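Local coordinates for Vlm2 (PDB 6ECB), which is a non-ribosomal peptide synthetase of valinomycin synthesis whose thioesterase domain, the part present here, probably releases the finished depsipeptide, at residues A47-V51 against G69-L75; L57-G63 against V285-D290; I135-T139 against D272-L277. One frame throughout, in Å; residues are numbered along the deposited sequence.

In the fold
All three contacts lie in one alpha/beta-hydrolase domain, built on a mostly parallel sheet. Contact 3 brings together D138 and H273, which with S111 probably form the catalytic triad. Contact 2 packs helix 55-60 beside helix 281-293. Its centre is 13 Å from that of contact 3, and the two touch: L57 CD2 meets L137 CD1 at 4.0 Å. Contact 1 joins the loop before helix 55-60 to the end of strand 67-71. Its centre is 18 Å from that of contact 3 and 22 Å from that of contact 2, and it touches neither. The nearest atoms of contacts 1 and 3 are about 8 Å apart.

Contact 1: residues A47-V51 against G69-L75; sequences AGGTV and GVEAPGL
At G69 the strand meets the side chain of V51. V51 CG1 is 3.6 Å from G69 C, and a CB on G69 would clash with this methyl. The same methyl meets the carbonyl of the next residue, V70 O, at 3.5 Å. The V70 side chain itself turns away, to helix 86-97. E71 carries the polar link. Its CG is anti to the backbone N (chi1 -174°), and a bend at chi2 then brings the carboxylate alongside the T50 side chain. V51 N donates to E71 OE1 over 3.1 Å, approaching almost in line with the CD-OE1 bond. The other oxygen, OE2, is bonded to Y208 OH, which also bonds T50 OG1. One tyrosine of helix 206-220 therefore fixes both side chains. The backbone of E71 adds a CA-H...O contact to G49 O. A72 N donates to that same carbonyl, G49 O, at 2.9 Å and nearly straight (174°). A72 CB sits 3.7 Å from G49 CA, where a side chain on G49 would collide with it. A72 also starts a type II turn that ends at L75. The turn brings L75 back over the glycines, with CD1 3.5 Å from G49 O and 3.7 Å from G48 O. The two segments leave neighbouring parallel strands, 40-44 and 67-71, which helix 55-60 connects. This is a beta-alpha-beta crossover of the alpha/beta-hydrolase fold. In that family the loop after the strand equivalent to 40-44 commonly contributes to the oxyanion hole, and 47-51 lies in that loop.

Contact 2: residues L57-G63 against V285-D290; sequences LARHLKG and VAQLLD
L61 and A286 bring their CA atoms to 5.1 Å, and G63 and D290 bring theirs to 4.9 Å, where the end of helix 55-60 meets helix 281-293. These are two helices covering the same face of the alpha/beta-hydrolase sheet. L61 is the first residue to leave helical geometry, and the chain then runs past D290. Leucines fill the buried side. The extended chi1 of L57 (176°) carries its methyls across to helix 281-293, where L57 CD1 lies 3.9 Å from A286 CA. L61 CD2 is wedged between A286, L289 CB and D290 OD1. The small A286 allows close approach: its CB is 3.6 Å from H60 CB. The H60 ring itself turns back to its own helix, where ND1 bonds E56 O. Toward solvent the contact becomes polar. The carboxylate of D290 takes two successive backbone N-H groups of the loop. G63 N makes a weak bond to D290 OD1 at 2.8 Å. K62 N meets D290 OD2 at 2.9 Å, on the syn lone pair. A water links K62 NZ with H60 O, and it donates to D290 OD2 at 2.7 Å.

Contact 3: residues I135-T139 against D272-L277; sequences IILDT and DHATML
D138 and H273 probably belong to a Ser-His-Asp catalytic triad with S111, which sits on what looks like a nucleophile elbow. D138 follows strand 134-137, and H273 lies in the loop after the last strand. H273 ND1 donates to D138 OD2 at 3.0 Å. The oxygen lies almost in the ring plane, but ND1 stands 45° out of the carboxylate plane. The two planes are 44° apart. With chi1 at -161° the D138 carboxylate swings away from the backbone N and reaches the ring edge. D138 OD1 is held separately by T242 N and H245 NE2. M276 packs against D138 and L137: its SD is 3.4 Å from D138 CB, and its CE is 4.0 Å from L137 CB. The loop is braced by an Asx motif, in which T275 N donates to D272 OD1 at 3.2 Å. In return D272 N donates to T275 OG1. H273 also stacks on H110. With an alanine at H273, D138 OD2 would probably lose its N-H partner and S111 the imidazole beside it. ND1 carries the hydrogen shared with D138, an arrangement consistent with NE2 serving the serine as in related hydrolases.

Contact 1: residues A47-V51 against G69-L75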
loop_
_atom_site.group_PDB
_atom_site.type_symbol
_atom_site.label_atom_id
_atom_site.label_comp_id
_atom_site.label_asym_id
_atom_site.label_seq_id
_atom_site.Cartn_x
_atom_site.Cartn_y
_atom_site.Cartn_z
ATOM N N ALA A 47 -1.503 1.475 6.194
ATOM C CA ALA A 47 -2.262 2.055 7.307
ATOM C C ALA A 47 -2.834 3.392 6.884
ATOM O O ALA A 47 -2.125 4.250 6.337
ATOM C CB ALA A 47 -1.379 2.221 8.532
ATOM N N GLY A 48 -4.127 3.582 7.150
ATOM C CA GLY A 48 -4.845 4.779 6.739
ATOM C C GLY A 48 -5.787 4.547 5.572
ATOM O O GLY A 48 -6.702 5.371 5.343
ATOM N N GLY A 49 -5.586 3.462 4.823
ATOM C CA GLY A 49 -6.585 2.991 3.891
ATOM C C GLY A 49 -6.619 3.666 2.542
ATOM O O GLY A 49 -7.538 3.388 1.773
ATOM N N THR A 50 -5.674 4.552 2.250
ATOM C CA THR A 50 -5.674 5.299 1.002
ATOM C C THR A 50 -4.812 4.607 -0.043
ATOM O O THR A 50 -3.848 3.913 0.293
ATOM C CB THR A 50 -5.164 6.724 1.225
ATOM O OG1 THR A 50 -5.276 7.480 0.021
ATOM C CG2 THR A 50 -3.713 6.744 1.663
ATOM N N VAL A 51 -5.175 4.851 -1.313
ATOM C CA VAL A 51 -4.403 4.433 -2.488
ATOM C C VAL A 51 -3.387 5.486 -2.916
ATOM O O VAL A 51 -2.565 5.232 -3.814
ATOM C CB VAL A 51 -5.345 4.159 -3.688
ATOM C CG1 VAL A 51 -6.480 3.243 -3.316
ATOM C CG2 VAL A 51 -5.909 5.459 -4.241
ATOM N N GLY A 69 -6.222 0.489 -7.107
ATOM C CA GLY A 69 -6.023 0.350 -5.676
ATOM C C GLY A 69 -7.368 0.232 -4.986
ATOM O O GLY A 69 -8.384 0.730 -5.469
ATOM N N VAL A 70 -7.363 -0.443 -3.847
ATOM C CA VAL A 70 -8.553 -0.520 -3.013
ATOM C C VAL A 70 -8.461 0.556 -1.948
ATOM O O VAL A 70 -7.494 0.610 -1.188
ATOM C CB VAL A 70 -8.708 -1.897 -2.371
ATOM C CG1 VAL A 70 -9.955 -1.905 -1.514
ATOM C CG2 VAL A 70 -8.797 -2.956 -3.441
ATOM N N GLU A 71 -9.477 1.387 -1.896
ATOM C CA GLU A 71 -9.623 2.415 -0.885
ATOM C C GLU A 71 -10.496 1.871 0.246
ATOM O O GLU A 71 -11.552 1.285 -0.007
ATOM C CB GLU A 71 -10.268 3.631 -1.527
ATOM C CG GLU A 71 -10.360 4.791 -0.670
ATOM C CD GLU A 71 -9.331 5.855 -0.995
ATOM O OE1 GLU A 71 -8.175 5.573 -1.410
ATOM O OE2 GLU A 71 -9.716 6.989 -0.785
ATOM N N ALA A 72 -10.063 2.082 1.475
ATOM C CA ALA A 72 -10.826 1.589 2.618
ATOM C C ALA A 72 -12.215 2.223 2.654
ATOM O O ALA A 72 -12.409 3.361 2.222
ATOM C CB ALA A 72 -10.091 1.900 3.920
ATOM N N PRO A 73 -13.204 1.534 3.246
ATOM C CA PRO A 73 -14.489 2.188 3.475
ATOM C C PRO A 73 -14.328 3.359 4.427
ATOM O O PRO A 73 -13.444 3.363 5.283
ATOM C CB PRO A 73 -15.350 1.078 4.092
ATOM C CG PRO A 73 -14.432 0.108 4.622
ATOM C CD PRO A 73 -13.167 0.174 3.797
ATOM N N GLY A 74 -15.186 4.362 4.245
ATOM C CA GLY A 74 -15.391 5.431 5.201
ATOM C C GLY A 74 -14.519 6.644 5.006
ATOM O O GLY A 74 -14.578 7.564 5.823
ATOM N N LEU A 75 -13.695 6.667 3.962
ATOM C CA LEU A 75 -12.869 7.830 3.664
ATOM C C LEU A 75 -13.598 8.887 2.833
ATOM O O LEU A 75 -13.131 10.028 2.786
ATOM C CB LEU A 75 -11.584 7.388 2.952
ATOM C CG LEU A 75 -10.606 6.497 3.738
ATOM C CD1 LEU A 75 -9.374 6.171 2.922
ATOM C CD2 LEU A 75 -10.169 7.091 5.072
#

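Contact 2: residues L57-G63 against V285-D290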
loop_
_atom_site.group_PDB
_atom_site.type_symbol
_atom_site.label_atom_id
_atom_site.label_comp_id
_atom_site.label_asym_id
_atom_site.label_seq_id
_atom_site.Cartn_x
_atom_site.Cartn_y
_atom_site.Cartn_z
ATOM N N LEU A 57 3.925 5.440 -8.429
ATOM C CA LEU A 57 4.348 4.162 -8.974
ATOM C C LEU A 57 3.502 3.807 -10.181
ATOM O O LEU A 57 4.022 3.455 -11.248
ATOM C CB LEU A 57 4.251 3.070 -7.901
ATOM C CG LEU A 57 4.584 1.662 -8.375
ATOM C CD1 LEU A 57 6.003 1.536 -8.904
ATOM C CD2 LEU A 57 4.340 0.650 -7.248
ATOM N N ALA A 58 2.192 3.935 -10.039
ATOM C CA ALA A 58 1.292 3.589 -11.133
ATOM C C ALA A 58 1.575 4.425 -12.368
ATOM O O ALA A 58 1.491 3.915 -13.492
ATOM C CB ALA A 58 -0.158 3.771 -10.697
ATOM N N ARG A 59 1.943 5.709 -12.189
ATOM C CA ARG A 59 2.213 6.556 -13.335
ATOM C C ARG A 59 3.505 6.179 -14.042
ATOM O O ARG A 59 3.668 6.525 -15.215
ATOM C CB ARG A 59 2.285 8.034 -12.923
ATOM C CG ARG A 59 0.936 8.641 -12.576
ATOM C CD ARG A 59 0.962 10.135 -12.905
ATOM N NE ARG A 59 2.071 10.771 -12.210
ATOM C CZ ARG A 59 2.599 11.946 -12.525
ATOM N NH1 ARG A 59 3.607 12.411 -11.803
ATOM N NH2 ARG A 59 2.131 12.662 -13.541
ATOM N N HIS A 60 4.434 5.528 -13.348
ATOM C CA HIS A 60 5.720 5.192 -13.940
ATOM C C HIS A 60 5.748 3.806 -14.582
ATOM O O HIS A 60 6.608 3.552 -15.445
ATOM C CB HIS A 60 6.819 5.269 -12.876
ATOM C CG HIS A 60 7.262 6.672 -12.570
ATOM N ND1 HIS A 60 6.577 7.496 -11.708
ATOM C CD2 HIS A 60 8.325 7.384 -13.002
ATOM C CE1 HIS A 60 7.197 8.662 -11.622
ATOM N NE2 HIS A 60 8.263 8.618 -12.396
ATOM N N LEU A 61 4.830 2.927 -14.207
ATOM C CA LEU A 61 4.800 1.588 -14.783
ATOM C C LEU A 61 4.443 1.640 -16.253
ATOM O O LEU A 61 3.523 2.351 -16.669
ATOM C CB LEU A 61 3.778 0.725 -14.039
ATOM C CG LEU A 61 4.151 0.403 -12.608
ATOM C CD1 LEU A 61 2.920 -0.178 -11.862
ATOM C CD2 LEU A 61 5.321 -0.562 -12.510
ATOM N N LYS A 62 5.183 0.875 -17.043
ATOM C CA LYS A 62 4.948 0.785 -18.470
ATOM C C LYS A 62 4.525 -0.599 -18.926
ATOM O O LYS A 62 4.057 -0.738 -20.062
ATOM C CB LYS A 62 6.215 1.193 -19.233
ATOM C CG LYS A 62 6.591 2.646 -18.978
ATOM C CD LYS A 62 7.691 3.155 -19.916
ATOM C CE LYS A 62 8.804 3.872 -19.154
ATOM N NZ LYS A 62 9.620 2.932 -18.311
ATOM N N GLY A 63 4.682 -1.611 -18.090
ATOM C CA GLY A 63 4.473 -2.980 -18.520
ATOM C C GLY A 63 3.173 -3.588 -18.044
ATOM O O GLY A 63 3.003 -4.815 -18.106
ATOM N N VAL A 285 12.072 1.570 -9.276
ATOM C CA VAL A 285 11.182 0.540 -8.754
ATOM C C VAL A 285 10.222 0.082 -9.841
ATOM O O VAL A 285 10.028 -1.118 -10.061
ATOM C CB VAL A 285 10.411 1.064 -7.535
ATOM C CG1 VAL A 285 9.390 0.046 -7.062
ATOM C CG2 VAL A 285 11.377 1.435 -6.415
ATOM N N ALA A 286 9.617 1.041 -10.548
ATOM C CA ALA A 286 8.692 0.720 -11.632
ATOM C C ALA A 286 9.376 -0.084 -12.732
ATOM O O ALA A 286 8.805 -1.052 -13.247
ATOM C CB ALA A 286 8.095 2.018 -12.221
ATOM N N GLN A 287 10.592 0.317 -13.127
ATOM C CA GLN A 287 11.326 -0.404 -14.162
ATOM C C GLN A 287 11.546 -1.854 -13.760
ATOM O O GLN A 287 11.451 -2.761 -14.597
ATOM C CB GLN A 287 12.661 0.303 -14.424
ATOM C CG GLN A 287 13.588 -0.388 -15.384
ATOM C CD GLN A 287 14.779 0.500 -15.758
ATOM O OE1 GLN A 287 14.606 1.667 -16.144
ATOM N NE2 GLN A 287 15.990 -0.044 -15.631
ATOM N N LEU A 288 11.839 -2.091 -12.477
ATOM C CA LEU A 288 12.083 -3.447 -11.998
ATOM C C LEU A 288 10.793 -4.258 -11.898
ATOM O O LEU A 288 10.794 -5.465 -12.194
ATOM C CB LEU A 288 12.814 -3.383 -10.653
ATOM C CG LEU A 288 14.278 -2.968 -10.814
ATOM C CD1 LEU A 288 14.896 -2.506 -9.505
ATOM C CD2 LEU A 288 15.077 -4.107 -11.389
ATOM N N LEU A 289 9.689 -3.639 -11.465
ATOM C CA LEU A 289 8.401 -4.340 -11.518
ATOM C C LEU A 289 8.046 -4.691 -12.952
ATOM O O LEU A 289 7.563 -5.796 -13.236
ATOM C CB LEU A 289 7.270 -3.494 -10.928
ATOM C CG LEU A 289 6.794 -3.771 -9.523
ATOM C CD1 LEU A 289 7.914 -3.443 -8.560
ATOM C CD2 LEU A 289 5.548 -2.931 -9.215
ATOM N N ASP A 290 8.270 -3.755 -13.872
ATOM C CA ASP A 290 8.019 -4.038 -15.279
ATOM C C ASP A 290 8.838 -5.233 -15.737
ATOM O O ASP A 290 8.327 -6.138 -16.409
ATOM C CB ASP A 290 8.369 -2.835 -16.152
ATOM C CG ASP A 290 7.325 -1.737 -16.137
ATOM O OD1 ASP A 290 6.171 -1.960 -15.738
ATOM O OD2 ASP A 290 7.686 -0.609 -16.583
HETATM O O HOH W 1 8.730 1.756 -15.755
#

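Contact 3: residues I135-T139 against D272-L277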
loop_
_atom_site.group_PDB
_atom_site.type_symbol
_atom_site.label_atom_id
_atom_site.label_comp_id
_atom_site.label_asym_id
_atom_site.label_seq_id
_atom_site.Cartn_x
_atom_site.Cartn_y
_atom_site.Cartn_z
ATOM N N ILE A 135 2.726 -9.280 -5.183
ATOM C CA ILE A 135 3.833 -8.338 -5.219
ATOM C C ILE A 135 3.926 -7.682 -3.844
ATOM O O ILE A 135 3.027 -6.926 -3.439
ATOM C CB ILE A 135 3.636 -7.295 -6.324
ATOM C CG1 ILE A 135 3.661 -7.995 -7.682
ATOM C CG2 ILE A 135 4.656 -6.140 -6.203
ATOM C CD1 ILE A 135 3.292 -7.095 -8.857
ATOM N N ILE A 136 5.022 -7.943 -3.136
ATOM C CA ILE A 136 5.294 -7.339 -1.834
ATOM C C ILE A 136 6.309 -6.219 -2.031
ATOM O O ILE A 136 7.418 -6.433 -2.549
ATOM C CB ILE A 136 5.812 -8.372 -0.821
ATOM C CG1 ILE A 136 4.735 -9.420 -0.504
ATOM C CG2 ILE A 136 6.330 -7.653 0.444
ATOM C CD1 ILE A 136 3.485 -8.871 0.148
ATOM N N LEU A 137 5.948 -5.017 -1.582
ATOM C CA LEU A 137 6.830 -3.859 -1.684
ATOM C C LEU A 137 7.435 -3.583 -0.306
ATOM O O LEU A 137 6.813 -2.958 0.561
ATOM C CB LEU A 137 6.069 -2.655 -2.218
ATOM C CG LEU A 137 5.501 -2.831 -3.626
ATOM C CD1 LEU A 137 4.727 -1.561 -3.994
ATOM C CD2 LEU A 137 6.573 -3.122 -4.659
ATOM N N ASP A 138 8.631 -4.122 -0.109
ATOM C CA ASP A 138 9.559 -3.732 0.947
ATOM C C ASP A 138 9.020 -3.878 2.372
ATOM O O ASP A 138 9.295 -3.035 3.234
ATOM C CB ASP A 138 10.039 -2.286 0.709
ATOM C CG ASP A 138 11.307 -1.984 1.451
ATOM O OD1 ASP A 138 12.193 -2.870 1.474
ATOM O OD2 ASP A 138 11.434 -0.863 1.977
ATOM N N THR A 139 8.296 -4.971 2.663
ATOM C CA THR A 139 8.007 -5.306 4.042
ATOM C C THR A 139 8.273 -6.793 4.232
ATOM O O THR A 139 7.879 -7.591 3.379
ATOM C CB THR A 139 6.548 -5.004 4.495
ATOM O OG1 THR A 139 6.417 -5.318 5.885
ATOM C CG2 THR A 139 5.549 -5.807 3.787
ATOM N N ASP A 272 14.828 3.965 0.220
ATOM C CA ASP A 272 14.512 3.288 1.472
ATOM C C ASP A 272 12.999 3.165 1.606
ATOM O O ASP A 272 12.266 3.457 0.658
ATOM C CB ASP A 272 15.142 4.008 2.664
ATOM C CG ASP A 272 14.646 5.418 2.828
ATOM O OD1 ASP A 272 13.415 5.634 2.709
ATOM O OD2 ASP A 272 15.492 6.301 3.100
ATOM N N HIS A 273 12.511 2.730 2.771
ATOM C CA HIS A 273 11.139 2.243 2.842
ATOM C C HIS A 273 10.142 3.325 2.447
ATOM O O HIS A 273 9.115 3.037 1.811
ATOM C CB HIS A 273 10.833 1.734 4.256
ATOM C CG HIS A 273 9.495 1.064 4.389
ATOM N ND1 HIS A 273 9.196 -0.125 3.761
ATOM C CD2 HIS A 273 8.385 1.407 5.088
ATOM C CE1 HIS A 273 7.957 -0.482 4.056
ATOM N NE2 HIS A 273 7.445 0.423 4.867
ATOM N N ALA A 274 10.397 4.563 2.861
ATOM C CA ALA A 274 9.516 5.681 2.532
ATOM C C ALA A 274 9.766 6.211 1.120
ATOM O O ALA A 274 8.825 6.417 0.340
ATOM C CB ALA A 274 9.714 6.800 3.552
ATOM N N THR A 275 11.025 6.407 0.757
ATOM C CA THR A 275 11.320 7.113 -0.487
ATOM C C THR A 275 11.248 6.233 -1.729
ATOM O O THR A 275 11.304 6.765 -2.853
ATOM C CB THR A 275 12.705 7.739 -0.411
ATOM O OG1 THR A 275 13.708 6.716 -0.488
ATOM C CG2 THR A 275 12.869 8.531 0.865
ATOM N N MET A 276 11.121 4.912 -1.574
ATOM C CA MET A 276 11.047 4.059 -2.753
ATOM C C MET A 276 9.798 4.344 -3.586
ATOM O O MET A 276 9.794 4.032 -4.779
ATOM C CB MET A 276 11.051 2.576 -2.362
ATOM C CG MET A 276 9.965 2.257 -1.358
ATOM S SD MET A 276 9.644 0.496 -1.227
ATOM C CE MET A 276 8.811 0.174 -2.758
ATOM N N LEU A 277 8.741 4.899 -2.989
ATOM C CA LEU A 277 7.503 5.133 -3.734
ATOM C C LEU A 277 7.435 6.550 -4.296
ATOM O O LEU A 277 6.392 6.925 -4.838
ATOM C CB LEU A 277 6.273 4.877 -2.863
ATOM C CG LEU A 277 6.061 3.393 -2.545
ATOM C CD1 LEU A 277 4.847 3.268 -1.615
ATOM C CD2 LEU A 277 5.863 2.599 -3.829
#